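Local coordinates for protein predicted DNA-binding transcriptional regulator (Aliivibrio fischeri ES114, PDB 7DWN) that probably binds promoter DNA and regulates transcription as a tetrameric member of the LysR family, at residues Thr105-Ile108 and Pro109-Gln112; Asp152-Leu156 and Pro157-Ser161; Gln205-Ile208 and Ile209-Gln212; Met223-Met226 and Leu227-Leu230. All blocks are in the same frame, centred on the assembly; numbering follows the deposited sequence.

Contact 1: Thr105-Ile108 and Pro109-Gln112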
ATOM      1  N   THR A 105     -10.281  30.554   7.509  1.00 30.36           N
ATOM      2  CA  THR A 105     -10.963  31.804   7.181  1.00 33.72           C
ATOM      3  C   THR A 105     -10.890  32.823   8.316  1.00 34.23           C
ATOM      4  O   THR A 105     -10.968  34.030   8.064  1.00 38.51           O
ATOM      5  CB  THR A 105     -12.426  31.530   6.823  1.00 35.92           C
ATOM      6  OG1 THR A 105     -13.073  30.860   7.912  1.00 44.29           O
ATOM      7  CG2 THR A 105     -12.521  30.669   5.570  1.00 22.93           C
ATOM      8  N   SER A 106     -10.753  32.369   9.564  1.00 32.63           N
ATOM      9  CA  SER A 106     -10.707  33.311  10.676  1.00 37.20           C
ATOM     10  C   SER A 106      -9.298  33.837  10.921  1.00 40.83           C
ATOM     11  O   SER A 106      -9.117  35.034  11.181  1.00 42.40           O
ATOM     12  CB  SER A 106     -11.255  32.657  11.946  1.00 32.75           C
ATOM     13  OG  SER A 106     -11.172  33.536  13.055  1.00 55.33           O
ATOM     14  N   LEU A 107      -8.293  32.967  10.840  1.00 33.10           N
ATOM     15  CA  LEU A 107      -6.927  33.279  11.250  1.00 34.91           C
ATOM     16  C   LEU A 107      -6.036  33.756  10.111  1.00 38.41           C
ATOM     17  O   LEU A 107      -5.222  34.660  10.319  1.00 35.51           O
ATOM     18  CB  LEU A 107      -6.285  32.050  11.904  1.00 22.55           C
ATOM     19  CG  LEU A 107      -6.985  31.446  13.126  1.00 29.94           C
ATOM     20  CD1 LEU A 107      -6.139  30.342  13.746  1.00 37.53           C
ATOM     21  CD2 LEU A 107      -7.299  32.524  14.148  1.00 33.38           C
ATOM     22  N   ILE A 108      -6.150  33.169   8.912  1.00 27.90           N
ATOM     23  CA  ILE A 108      -5.197  33.483   7.844  1.00 26.58           C
ATOM     24  C   ILE A 108      -5.245  34.946   7.428  1.00 40.51           C
ATOM     25  O   ILE A 108      -4.182  35.518   7.163  1.00 50.52           O
ATOM     26  CB  ILE A 108      -5.381  32.513   6.669  1.00 33.36           C
ATOM     27  CG1 ILE A 108      -4.471  31.294   6.838  1.00 44.41           C
ATOM     28  CG2 ILE A 108      -5.086  33.199   5.341  1.00 38.40           C
ATOM     29  CD1 ILE A 108      -4.878  30.353   7.945  1.00 45.29           C
ATOM     30  N   PRO A 109      -6.405  35.612   7.327  1.00 42.28           N
ATOM     31  CA  PRO A 109      -6.370  37.046   6.974  1.00 48.48           C
ATOM     32  C   PRO A 109      -5.604  37.910   7.971  1.00 56.90           C
ATOM     33  O   PRO A 109      -4.830  38.787   7.556  1.00 69.57           O
ATOM     34  CB  PRO A 109      -7.857  37.429   6.899  1.00 44.08           C
ATOM     35  CG  PRO A 109      -8.616  36.276   7.510  1.00 41.70           C
ATOM     36  CD  PRO A 109      -7.774  35.074   7.250  1.00 44.65           C
ATOM     37  N   LYS A 110      -5.789  37.685   9.274  1.00 52.08           N
ATOM     38  CA  LYS A 110      -5.044  38.449  10.271  1.00 54.11           C
ATOM     39  C   LYS A 110      -3.544  38.171  10.183  1.00 53.78           C
ATOM     40  O   LYS A 110      -2.728  39.097  10.258  1.00 60.88           O
ATOM     41  CB  LYS A 110      -5.584  38.131  11.668  1.00 54.88           C
ATOM     42  CG  LYS A 110      -7.085  38.380  11.811  1.00 58.75           C
ATOM     43  CD  LYS A 110      -7.602  37.968  13.179  1.00 56.26           C
ATOM     44  CE  LYS A 110      -7.372  36.488  13.424  1.00 57.98           C
ATOM     45  NZ  LYS A 110      -8.306  35.947  14.446  1.00 56.90           N
ATOM     46  N   MET A 111      -3.164  36.901  10.021  1.00 49.86           N
ATOM     47  CA  MET A 111      -1.767  36.544   9.776  1.00 49.58           C
ATOM     48  C   MET A 111      -1.221  37.252   8.541  1.00 60.94           C
ATOM     49  O   MET A 111      -0.085  37.746   8.538  1.00 61.92           O
ATOM     50  CB  MET A 111      -1.662  35.032   9.594  1.00 48.66           C
ATOM     51  CG  MET A 111      -0.605  34.330  10.409  1.00 60.28           C
ATOM     52  SD  MET A 111      -0.621  32.576   9.995  1.00 73.27           S
ATOM     53  CE  MET A 111      -2.381  32.241  10.049  1.00 63.87           C
ATOM     54  N   GLN A 112      -2.018  37.279   7.472  1.00 70.23           N
ATOM     55  CA  GLN A 112      -1.607  37.891   6.217  1.00 74.76           C
ATOM     56  C   GLN A 112      -1.342  39.373   6.403  1.00 92.00           C
ATOM     57  O   GLN A 112      -0.410  39.927   5.810  1.00 97.00           O
ATOM     58  CB  GLN A 112      -2.694  37.668   5.163  1.00 62.90           C
ATOM     59  CG  GLN A 112      -2.331  38.114   3.759  1.00 63.70           C
ATOM     60  CD  GLN A 112      -1.513  37.078   3.017  1.00 61.30           C
ATOM     61  OE1 GLN A 112      -1.198  36.017   3.556  1.00 57.75           O
ATOM     62  NE2 GLN A 112      -1.166  37.380   1.772  1.00 65.11           N
TER

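Contact 2: Asp152-Leu156 and Pro157-Ser161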
ATOM      1  N   ASP A 152      -6.113  15.103  21.318  1.00 53.65           N
ATOM      2  CA  ASP A 152      -5.278  14.466  22.333  1.00 54.94           C
ATOM      3  C   ASP A 152      -3.976  13.915  21.765  1.00 52.63           C
ATOM      4  O   ASP A 152      -3.010  13.750  22.517  1.00 51.90           O
ATOM      5  CB  ASP A 152      -6.056  13.342  23.025  1.00 55.64           C
ATOM      6  CG  ASP A 152      -7.189  13.863  23.890  1.00 62.22           C
ATOM      7  OD1 ASP A 152      -7.119  15.033  24.320  1.00 62.22           O
ATOM      8  OD2 ASP A 152      -8.147  13.101  24.143  1.00 63.97           O
ATOM      9  N   ILE A 153      -3.923  13.624  20.469  1.00 46.40           N
ATOM     10  CA  ILE A 153      -2.711  13.088  19.857  1.00 42.77           C
ATOM     11  C   ILE A 153      -1.795  14.203  19.373  1.00 42.59           C
ATOM     12  O   ILE A 153      -0.595  14.205  19.655  1.00 39.29           O
ATOM     13  CB  ILE A 153      -3.076  12.122  18.707  1.00 44.38           C
ATOM     14  CG1 ILE A 153      -3.787  10.876  19.243  1.00 52.21           C
ATOM     15  CG2 ILE A 153      -1.835  11.732  17.914  1.00 46.12           C
ATOM     16  CD1 ILE A 153      -5.302  10.990  19.279  1.00 59.83           C
ATOM     17  N   LEU A 154      -2.350  15.171  18.641  1.00 33.04           N
ATOM     18  CA  LEU A 154      -1.543  16.245  18.074  1.00 43.88           C
ATOM     19  C   LEU A 154      -1.017  17.207  19.131  1.00 45.07           C
ATOM     20  O   LEU A 154      -0.016  17.888  18.884  1.00 42.04           O
ATOM     21  CB  LEU A 154      -2.356  17.012  17.031  1.00 41.67           C
ATOM     22  CG  LEU A 154      -2.636  16.257  15.731  1.00 39.67           C
ATOM     23  CD1 LEU A 154      -3.763  16.925  14.966  1.00 32.65           C
ATOM     24  CD2 LEU A 154      -1.377  16.186  14.883  1.00 36.00           C
ATOM     25  N   ARG A 155      -1.657  17.274  20.298  1.00 47.65           N
ATOM     26  CA  ARG A 155      -1.237  18.206  21.337  1.00 51.70           C
ATOM     27  C   ARG A 155      -0.005  17.728  22.097  1.00 53.72           C
ATOM     28  O   ARG A 155       0.666  18.545  22.739  1.00 47.80           O
ATOM     29  CB  ARG A 155      -2.390  18.443  22.314  1.00 46.12           C
ATOM     30  CG  ARG A 155      -2.290  19.724  23.119  1.00 41.79           C
ATOM     31  CD  ARG A 155      -3.445  19.850  24.102  1.00 41.70           C
ATOM     32  NE  ARG A 155      -3.534  18.700  24.999  1.00 48.28           N
ATOM     33  CZ  ARG A 155      -4.492  17.779  24.949  1.00 44.32           C
ATOM     34  NH1 ARG A 155      -5.461  17.873  24.048  1.00 45.68           N
ATOM     35  NH2 ARG A 155      -4.491  16.767  25.806  1.00 52.59           N
ATOM     36  N   LEU A 156       0.314  16.441  22.030  1.00 50.40           N
ATOM     37  CA  LEU A 156       1.382  15.829  22.804  1.00 47.28           C
ATOM     38  C   LEU A 156       2.575  15.482  21.921  1.00 51.46           C
ATOM     39  O   LEU A 156       2.473  15.489  20.689  1.00 47.71           O
ATOM     40  CB  LEU A 156       0.866  14.557  23.493  1.00 43.68           C
ATOM     41  CG  LEU A 156      -0.231  14.746  24.540  1.00 47.55           C
ATOM     42  CD1 LEU A 156      -0.683  13.404  25.088  1.00 45.80           C
ATOM     43  CD2 LEU A 156       0.257  15.646  25.660  1.00 44.65           C
ATOM     44  N   PRO A 157       3.731  15.192  22.517  1.00 48.55           N
ATOM     45  CA  PRO A 157       4.854  14.651  21.742  1.00 51.06           C
ATOM     46  C   PRO A 157       4.437  13.403  20.983  1.00 51.01           C
ATOM     47  O   PRO A 157       3.547  12.665  21.431  1.00 57.19           O
ATOM     48  CB  PRO A 157       5.909  14.330  22.815  1.00 52.38           C
ATOM     49  CG  PRO A 157       5.203  14.468  24.140  1.00 57.34           C
ATOM     50  CD  PRO A 157       4.125  15.472  23.907  1.00 54.48           C
ATOM     51  N   PRO A 158       5.067  13.118  19.832  1.00 36.46           N
ATOM     52  CA  PRO A 158       6.235  13.798  19.255  1.00 41.56           C
ATOM     53  C   PRO A 158       5.941  15.136  18.572  1.00 45.99           C
ATOM     54  O   PRO A 158       6.842  15.714  17.966  1.00 47.44           O
ATOM     55  CB  PRO A 158       6.736  12.785  18.225  1.00 37.37           C
ATOM     56  CG  PRO A 158       5.498  12.105  17.765  1.00 40.48           C
ATOM     57  CD  PRO A 158       4.613  12.002  18.983  1.00 36.49           C
ATOM     58  N   TYR A 159       4.708  15.622  18.673  1.00 43.65           N
ATOM     59  CA  TYR A 159       4.320  16.856  18.009  1.00 38.41           C
ATOM     60  C   TYR A 159       4.484  18.050  18.941  1.00 35.39           C
ATOM     61  O   TYR A 159       4.368  17.933  20.164  1.00 45.70           O
ATOM     62  CB  TYR A 159       2.873  16.770  17.523  1.00 37.49           C
ATOM     63  CG  TYR A 159       2.599  15.518  16.732  1.00 41.31           C
ATOM     64  CD1 TYR A 159       2.907  15.447  15.380  1.00 44.78           C
ATOM     65  CD2 TYR A 159       2.050  14.398  17.339  1.00 41.76           C
ATOM     66  CE1 TYR A 159       2.668  14.301  14.655  1.00 49.27           C
ATOM     67  CE2 TYR A 159       1.806  13.247  16.623  1.00 42.68           C
ATOM     68  CZ  TYR A 159       2.117  13.204  15.281  1.00 49.00           C
ATOM     69  OH  TYR A 159       1.878  12.056  14.566  1.00 46.54           O
ATOM     70  N   GLN A 160       4.767  19.204  18.344  1.00 32.49           N
ATOM     71  CA  GLN A 160       4.791  20.474  19.053  1.00 28.54           C
ATOM     72  C   GLN A 160       3.457  21.178  18.847  1.00 33.28           C
ATOM     73  O   GLN A 160       2.950  21.240  17.722  1.00 43.49           O
ATOM     74  CB  GLN A 160       5.936  21.362  18.563  1.00 27.05           C
ATOM     75  CG  GLN A 160       7.309  20.738  18.693  1.00 42.37           C
ATOM     76  CD  GLN A 160       8.384  21.566  18.017  1.00 53.38           C
ATOM     77  OE1 GLN A 160       9.236  21.032  17.308  1.00 64.98           O
ATOM     78  NE2 GLN A 160       8.350  22.878  18.233  1.00 41.92           N
ATOM     79  N   SER A 161       2.895  21.703  19.930  1.00 32.29           N
ATOM     80  CA  SER A 161       1.593  22.347  19.889  1.00 29.99           C
ATOM     81  C   SER A 161       1.676  23.739  20.494  1.00 29.30           C
ATOM     82  O   SER A 161       2.473  23.998  21.399  1.00 31.52           O
ATOM     83  CB  SER A 161       0.539  21.524  20.639  1.00 30.78           C
ATOM     84  OG  SER A 161       0.926  21.312  21.985  1.00 33.02           O
TER

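Contact 3: Gln205-Ile208 and Ile209-Gln212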
ATOM      1  N   GLN A 205     -18.443  17.851  21.742  1.00 44.75           N
ATOM      2  CA  GLN A 205     -18.677  18.834  22.795  1.00 45.80           C
ATOM      3  C   GLN A 205     -20.170  19.021  23.061  1.00 45.57           C
ATOM      4  O   GLN A 205     -20.589  19.126  24.220  1.00 53.80           O
ATOM      5  CB  GLN A 205     -18.021  20.168  22.436  1.00 38.85           C
ATOM      6  CG  GLN A 205     -16.532  20.072  22.128  1.00 44.68           C
ATOM      7  CD  GLN A 205     -15.774  19.209  23.119  1.00 47.56           C
ATOM      8  OE1 GLN A 205     -15.834  19.429  24.330  1.00 48.22           O
ATOM      9  NE2 GLN A 205     -15.055  18.215  22.607  1.00 45.22           N
ATOM     10  N   VAL A 206     -20.988  19.064  22.005  1.00 40.16           N
ATOM     11  CA  VAL A 206     -22.433  19.216  22.192  1.00 43.19           C
ATOM     12  C   VAL A 206     -23.020  18.001  22.910  1.00 57.38           C
ATOM     13  O   VAL A 206     -23.979  18.124  23.697  1.00 59.10           O
ATOM     14  CB  VAL A 206     -23.124  19.463  20.834  1.00 38.18           C
ATOM     15  CG1 VAL A 206     -24.639  19.507  20.991  1.00 35.05           C
ATOM     16  CG2 VAL A 206     -22.618  20.755  20.214  1.00 35.58           C
ATOM     17  N   GLU A 207     -22.449  16.819  22.665  1.00 67.86           N
ATOM     18  CA  GLU A 207     -22.922  15.603  23.318  1.00 78.49           C
ATOM     19  C   GLU A 207     -22.841  15.683  24.840  1.00 81.99           C
ATOM     20  O   GLU A 207     -23.554  14.943  25.527  1.00 90.23           O
ATOM     21  CB  GLU A 207     -22.117  14.401  22.812  1.00 87.03           C
ATOM     22  CG  GLU A 207     -22.707  13.047  23.169  1.00 96.35           C
ATOM     23  CD  GLU A 207     -23.997  12.756  22.428  1.00103.27           C
ATOM     24  OE1 GLU A 207     -24.253  13.402  21.389  1.00104.46           O
ATOM     25  OE2 GLU A 207     -24.759  11.879  22.885  1.00108.18           O
ATOM     26  N   ILE A 208     -22.001  16.569  25.381  1.00 76.60           N
ATOM     27  CA  ILE A 208     -21.854  16.669  26.831  1.00 74.16           C
ATOM     28  C   ILE A 208     -23.130  17.205  27.469  1.00 67.06           C
ATOM     29  O   ILE A 208     -23.554  16.733  28.531  1.00 67.73           O
ATOM     30  CB  ILE A 208     -20.633  17.541  27.180  1.00 78.17           C
ATOM     31  CG1 ILE A 208     -19.341  16.842  26.757  1.00 83.63           C
ATOM     32  CG2 ILE A 208     -20.601  17.865  28.669  1.00 79.95           C
ATOM     33  CD1 ILE A 208     -19.112  15.515  27.447  1.00 88.61           C
ATOM     34  N   ILE A 209     -23.767  18.185  26.833  1.00 64.11           N
ATOM     35  CA  ILE A 209     -24.942  18.845  27.389  1.00 63.90           C
ATOM     36  C   ILE A 209     -26.221  18.432  26.671  1.00 72.79           C
ATOM     37  O   ILE A 209     -27.281  19.011  26.930  1.00 70.78           O
ATOM     38  CB  ILE A 209     -24.779  20.373  27.379  1.00 60.44           C
ATOM     39  CG1 ILE A 209     -24.413  20.871  25.977  1.00 64.52           C
ATOM     40  CG2 ILE A 209     -23.733  20.804  28.394  1.00 59.56           C
ATOM     41  CD1 ILE A 209     -25.604  21.246  25.118  1.00 62.40           C
ATOM     42  N   ARG A 210     -26.141  17.466  25.748  1.00 82.87           N
ATOM     43  CA  ARG A 210     -27.344  16.983  25.065  1.00 84.25           C
ATOM     44  C   ARG A 210     -28.524  16.735  26.012  1.00 90.98           C
ATOM     45  O   ARG A 210     -29.665  17.083  25.685  1.00 83.51           O
ATOM     46  CB  ARG A 210     -27.026  15.709  24.285  1.00 83.38           C
ATOM     47  CG  ARG A 210     -28.080  15.381  23.249  1.00 89.47           C
ATOM     48  CD  ARG A 210     -27.621  14.295  22.301  1.00 92.74           C
ATOM     49  NE  ARG A 210     -28.504  14.205  21.143  1.00 94.12           N
ATOM     50  CZ  ARG A 210     -29.652  13.537  21.130  1.00 99.72           C
ATOM     51  NH1 ARG A 210     -30.059  12.890  22.213  1.00102.02           N
ATOM     52  NH2 ARG A 210     -30.394  13.510  20.031  1.00102.59           N
ATOM     53  N   GLU A 211     -28.282  16.138  27.186  1.00102.78           N
ATOM     54  CA  GLU A 211     -29.399  15.759  28.055  1.00108.42           C
ATOM     55  C   GLU A 211     -30.111  16.955  28.676  1.00105.91           C
ATOM     56  O   GLU A 211     -31.226  16.796  29.185  1.00116.55           O
ATOM     57  CB  GLU A 211     -28.931  14.828  29.178  1.00117.73           C
ATOM     58  CG  GLU A 211     -28.636  13.397  28.753  1.00126.89           C
ATOM     59  CD  GLU A 211     -29.828  12.705  28.116  1.00135.78           C
ATOM     60  OE1 GLU A 211     -29.659  12.126  27.022  1.00137.73           O
ATOM     61  OE2 GLU A 211     -30.931  12.744  28.702  1.00140.19           O
ATOM     62  N   GLN A 212     -29.504  18.136  28.654  1.00 96.18           N
ATOM     63  CA  GLN A 212     -30.082  19.319  29.276  1.00 85.93           C
ATOM     64  C   GLN A 212     -31.063  20.050  28.370  1.00 79.37           C
ATOM     65  O   GLN A 212     -31.619  21.073  28.783  1.00 77.23           O
ATOM     66  CB  GLN A 212     -28.971  20.283  29.705  1.00 86.61           C
ATOM     67  CG  GLN A 212     -27.904  19.657  30.589  1.00 93.97           C
ATOM     68  CD  GLN A 212     -26.877  20.670  31.059  1.00 99.90           C
ATOM     69  OE1 GLN A 212     -26.954  21.852  30.721  1.00102.88           O
ATOM     70  NE2 GLN A 212     -25.909  20.212  31.844  1.00101.81           N
TER

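Contact 4: Met223-Met226 and Leu227-Leu230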
ATOM      1  N   MET A 223     -19.572  21.107   8.329  1.00 31.42           N
ATOM      2  CA  MET A 223     -19.153  22.461   7.991  1.00 33.75           C
ATOM      3  C   MET A 223     -19.898  23.457   8.872  1.00 38.50           C
ATOM      4  O   MET A 223     -21.131  23.528   8.831  1.00 36.75           O
ATOM      5  CB  MET A 223     -19.408  22.748   6.512  1.00 27.83           C
ATOM      6  CG  MET A 223     -18.564  21.900   5.575  1.00 34.61           C
ATOM      7  SD  MET A 223     -19.140  21.931   3.868  1.00 44.52           S
ATOM      8  CE  MET A 223     -20.690  21.053   4.031  1.00 34.90           C
ATOM      9  N   THR A 224     -19.145  24.221   9.669  1.00 28.77           N
ATOM     10  CA  THR A 224     -19.755  25.238  10.519  1.00 37.42           C
ATOM     11  C   THR A 224     -20.501  26.274   9.690  1.00 34.74           C
ATOM     12  O   THR A 224     -21.581  26.730  10.078  1.00 31.91           O
ATOM     13  CB  THR A 224     -18.686  25.909  11.382  1.00 37.21           C
ATOM     14  OG1 THR A 224     -18.244  24.996  12.394  1.00 41.88           O
ATOM     15  CG2 THR A 224     -19.221  27.176  12.034  1.00 38.48           C
ATOM     16  N   ASP A 225     -19.942  26.653   8.540  1.00 39.68           N
ATOM     17  CA  ASP A 225     -20.596  27.646   7.697  1.00 46.84           C
ATOM     18  C   ASP A 225     -21.950  27.148   7.203  1.00 49.08           C
ATOM     19  O   ASP A 225     -22.893  27.938   7.076  1.00 51.91           O
ATOM     20  CB  ASP A 225     -19.684  28.006   6.525  1.00 62.22           C
ATOM     21  CG  ASP A 225     -19.850  29.443   6.076  1.00 80.70           C
ATOM     22  OD1 ASP A 225     -19.697  30.354   6.921  1.00 79.66           O
ATOM     23  OD2 ASP A 225     -20.125  29.660   4.877  1.00 84.93           O
ATOM     24  N   MET A 226     -22.071  25.844   6.948  1.00 46.64           N
ATOM     25  CA  MET A 226     -23.350  25.271   6.545  1.00 42.49           C
ATOM     26  C   MET A 226     -24.402  25.445   7.638  1.00 46.80           C
ATOM     27  O   MET A 226     -25.520  25.917   7.379  1.00 48.37           O
ATOM     28  CB  MET A 226     -23.160  23.790   6.206  1.00 38.21           C
ATOM     29  CG  MET A 226     -24.248  23.178   5.347  1.00 42.85           C
ATOM     30  SD  MET A 226     -24.272  23.868   3.685  1.00 39.35           S
ATOM     31  CE  MET A 226     -25.662  24.991   3.805  1.00 38.27           C
ATOM     32  N   LEU A 227     -24.057  25.053   8.870  1.00 44.85           N
ATOM     33  CA  LEU A 227     -24.970  25.226   9.998  1.00 41.87           C
ATOM     34  C   LEU A 227     -25.305  26.694  10.215  1.00 43.44           C
ATOM     35  O   LEU A 227     -26.449  27.035  10.526  1.00 40.03           O
ATOM     36  CB  LEU A 227     -24.363  24.634  11.270  1.00 31.95           C
ATOM     37  CG  LEU A 227     -24.024  23.145  11.285  1.00 31.86           C
ATOM     38  CD1 LEU A 227     -23.587  22.726  12.680  1.00 29.40           C
ATOM     39  CD2 LEU A 227     -25.211  22.323  10.827  1.00 27.26           C
ATOM     40  N   LYS A 228     -24.315  27.574  10.060  1.00 40.14           N
ATOM     41  CA  LYS A 228     -24.544  29.005  10.227  1.00 30.79           C
ATOM     42  C   LYS A 228     -25.556  29.519   9.210  1.00 31.86           C
ATOM     43  O   LYS A 228     -26.482  30.263   9.556  1.00 42.75           O
ATOM     44  CB  LYS A 228     -23.214  29.751  10.103  1.00 28.21           C
ATOM     45  CG  LYS A 228     -23.318  31.264  10.092  1.00 38.35           C
ATOM     46  CD  LYS A 228     -21.942  31.884   9.914  1.00 46.05           C
ATOM     47  CE  LYS A 228     -22.013  33.392   9.780  1.00 53.03           C
ATOM     48  NZ  LYS A 228     -20.668  33.975   9.516  1.00 58.04           N
ATOM     49  N   ILE A 229     -25.399  29.115   7.946  1.00 39.97           N
ATOM     50  CA  ILE A 229     -26.331  29.533   6.903  1.00 43.22           C
ATOM     51  C   ILE A 229     -27.733  29.025   7.205  1.00 36.12           C
ATOM     52  O   ILE A 229     -28.716  29.770   7.096  1.00 36.67           O
ATOM     53  CB  ILE A 229     -25.841  29.060   5.523  1.00 50.06           C
ATOM     54  CG1 ILE A 229     -24.601  29.848   5.103  1.00 49.44           C
ATOM     55  CG2 ILE A 229     -26.943  29.212   4.494  1.00 49.49           C
ATOM     56  CD1 ILE A 229     -24.056  29.446   3.761  1.00 50.90           C
ATOM     57  N   LEU A 230     -27.852  27.757   7.607  1.00 29.72           N
ATOM     58  CA  LEU A 230     -29.186  27.230   7.882  1.00 38.54           C
ATOM     59  C   LEU A 230     -29.808  27.872   9.119  1.00 41.05           C
ATOM     60  O   LEU A 230     -31.035  28.002   9.192  1.00 39.39           O
ATOM     61  CB  LEU A 230     -29.145  25.709   8.021  1.00 43.76           C
ATOM     62  CG  LEU A 230     -29.023  24.970   6.685  1.00 40.59           C
ATOM     63  CD1 LEU A 230     -29.472  23.527   6.826  1.00 37.51           C
ATOM     64  CD2 LEU A 230     -29.814  25.681   5.594  1.00 41.76           C
TER
HETATM   65  O   HOH W   1     -19.413  32.931   7.126  1.00 60.92           O

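Contact 1: Thr105-Ile108 and Pro109-Gln112
Pro109 fits into the helix against Thr105, its CG 3.3 Å from Thr105 O. Having no N-H, the proline cannot take the amide bond that this carbonyl would receive in a regular turn, and the ring carbons sit there instead. Ile108, the residue just before, adjoins the ring: its CB lies 3.6 Å from Pro109 CD, and the two side chains meet at about a right angle. Regular bonding resumes at Met111, two residues on. Met111 N reaches Leu107 O at 3.1 Å with an almost straight N-H...O angle of 176°, and Gln112 N reaches Ile108 O at 2.8 Å. The helix 101-114 is therefore kinked at 109-110 but continuous on both sides. It is the crossover of a beta-alpha-beta unit between the parallel strands 94-99 and 123-128, within the periplasmic-binding-protein-like effector domain of a LysR-type regulator. On its inner side the Met111 chain bends at its last torsion (chi3 -46°), bringing the methyl CE back to 3.8 Å from Ile108 CD1, while Leu147 and Val126 of the sheet touch Ile108 and the helix 279-290 covers Met111. On the exposed side Lys110 folds back along the preceding turn through a bend at chi3 (-60°). This brings CE to 3.2 Å from Ser106 O and NZ to 3.6 Å from Leu107 CD2; the angle at NZ is too poor for a hydrogen bond to Ser106 O. Thr105 OG1 bonds back to the carbonyls of His101 and Ser102, and Met226 of the second subunit packs on Thr105 and Ile108, with Asn233 of that subunit on Pro109.

Contact 2: Asp152-Leu156 and Pro157-Ser161
The chain makes a type I beta turn from Ile153 to Leu156 and then reverses through the cis peptide before Pro158, so that Tyr159 N can bond back to Leu156 O at 3.0 Å, in the carbonyl plane on a lone pair. A second link comes from Ser161, whose OG donates to Arg155 O at 2.9 Å; with chi1 at 57°, the hydroxyl lies between its own backbone N and carbonyl carbon and faces the turn. The Tyr159 ring fills the inside of the bend. Leu154 CD2 lies over the ring centre, 4.3 Å above its plane, while Pro158 CG covers the opposite face nearer the rim. Ile153 runs alongside, its CG2 4.1 Å from Tyr159 CE2. Beyond the ring, Tyr159 OH is hydrogen-bonded to Arg139 NH1. The Arg155 guanidinium presents its edge to Asp152, NH1 reaching OD1 at 3.3 Å on the anti lone pair in a salt bridge; the stronger partner of NH1 is Asp150, in a second salt bridge. Helix 134-140 packs on Leu154 and Tyr159 through Thr135. The whole is a proline-containing connection between strands 145-149 and 160-174 of the mixed sheet in the LysR effector domain.

Contact 3: Gln205-Ile208 and Ile209-Gln212
Ile209 N bonds back to Val206 O at 3.1 Å, in the part of the chain that leads from helix 201-209 toward strand 215-221 in the LysR effector domain. The N-H...O angle is only 137°, and the donor stands well above the carbonyl plane instead of on a lone pair, as expected for a three-residue closure. The packed side is formed by Ile209 and Val206. With chi1 at 53°, Ile209 CG1 sits between its own backbone N and carbonyl carbon, a cramped setting that turns this branch back over the preceding turn: CG1 comes to 3.6 Å from Val206 O, with CD1 at 3.8 Å from the same oxygen. Both residues rest on Trp239 of strand 238-241, Val206 also touches Trp193, and Leu262 and Leu264 add to the cover on Ile209. The looser side belongs to exposed Glu207 and partly exposed Arg210. Their side chains run alongside each other in the same direction, with carboxylate and guanidinium planes 16° apart. Opposite charges are near, yet no N-H points at the carboxylate, and Glu207 OE1 lies 4.3 Å from Arg210 NE, well out of the guanidinium plane. Any attraction here would be through charge alone. Arg210 also rests on Trp193. The closest touch between the two charged side chains is made by aliphatic carbon, Arg210 CD lying 3.6 Å from Glu207 OE1.

Contact 4: Met223-Met226 and Leu227-Leu230
Asp225 and Lys228 are joined through a water that donates to Asp225 OD1 at 2.6 Å and accepts from Lys228 NZ at 2.9 Å. The charged atoms themselves stay 4.6 Å apart, OD1 to NZ, beyond a direct salt bridge. The extended lysine chain carries NZ onward to a hydrogen bond with Ser244 O, so the ammonium is held by protein and water together. All this lies on the first turns of helix 224-232, in the periplasmic-binding-protein-like effector domain of this LysR-family protein, with Met223 at the N-cap position. Four successive i to i+4 backbone bonds build the turns: Leu227 N to Met223 O, Lys228 N to Thr224 O at 2.9 Å, Ile229 N to Asp225 O, and Leu230 N to Met226 O. Thr224 OG1 bonds to Tyr196 OH and to a sulfonate oxygen of a bound MES, probably from the crystallisation liquor, which may mark a pocket at this helix start. Leu227 and Leu230 pack inward on Phe219 and Leu194 of the parallel strands 215-221 and 191-195, while from the second subunit His101 touches Met223 and Asp225, and Pro109 touches Ile229. Met226 bends at chi2 (67°) and again at chi3, which sets its methyl CE 4.4 Å from both Ile229 CB and Leu230 CG. Closer still, Ile229 CG1 lies 3.2 Å from Asp225 O.

The four contacts follow one another along the chain without interleaving, all within the LysR effector domain. Contact 1 lies on helix 101-114 and contact 2 on the connection into strand 160-174, their centres 23 Å apart. Contact 3 lies on helix 201-209 and the residues that follow, and contact 4 begins helix 224-232; strand 215-221 lies between these helices, and the two centres are 19 Å apart. Within one chain contacts 1 and 4 do not touch, their nearest atoms being about 7 Å apart. Across the subunit boundary, however, helix 101-114 meets helix 224-232 of the second subunit, and the reverse also holds. These two contacts therefore contribute to the pairing of effector domains in the tetramer.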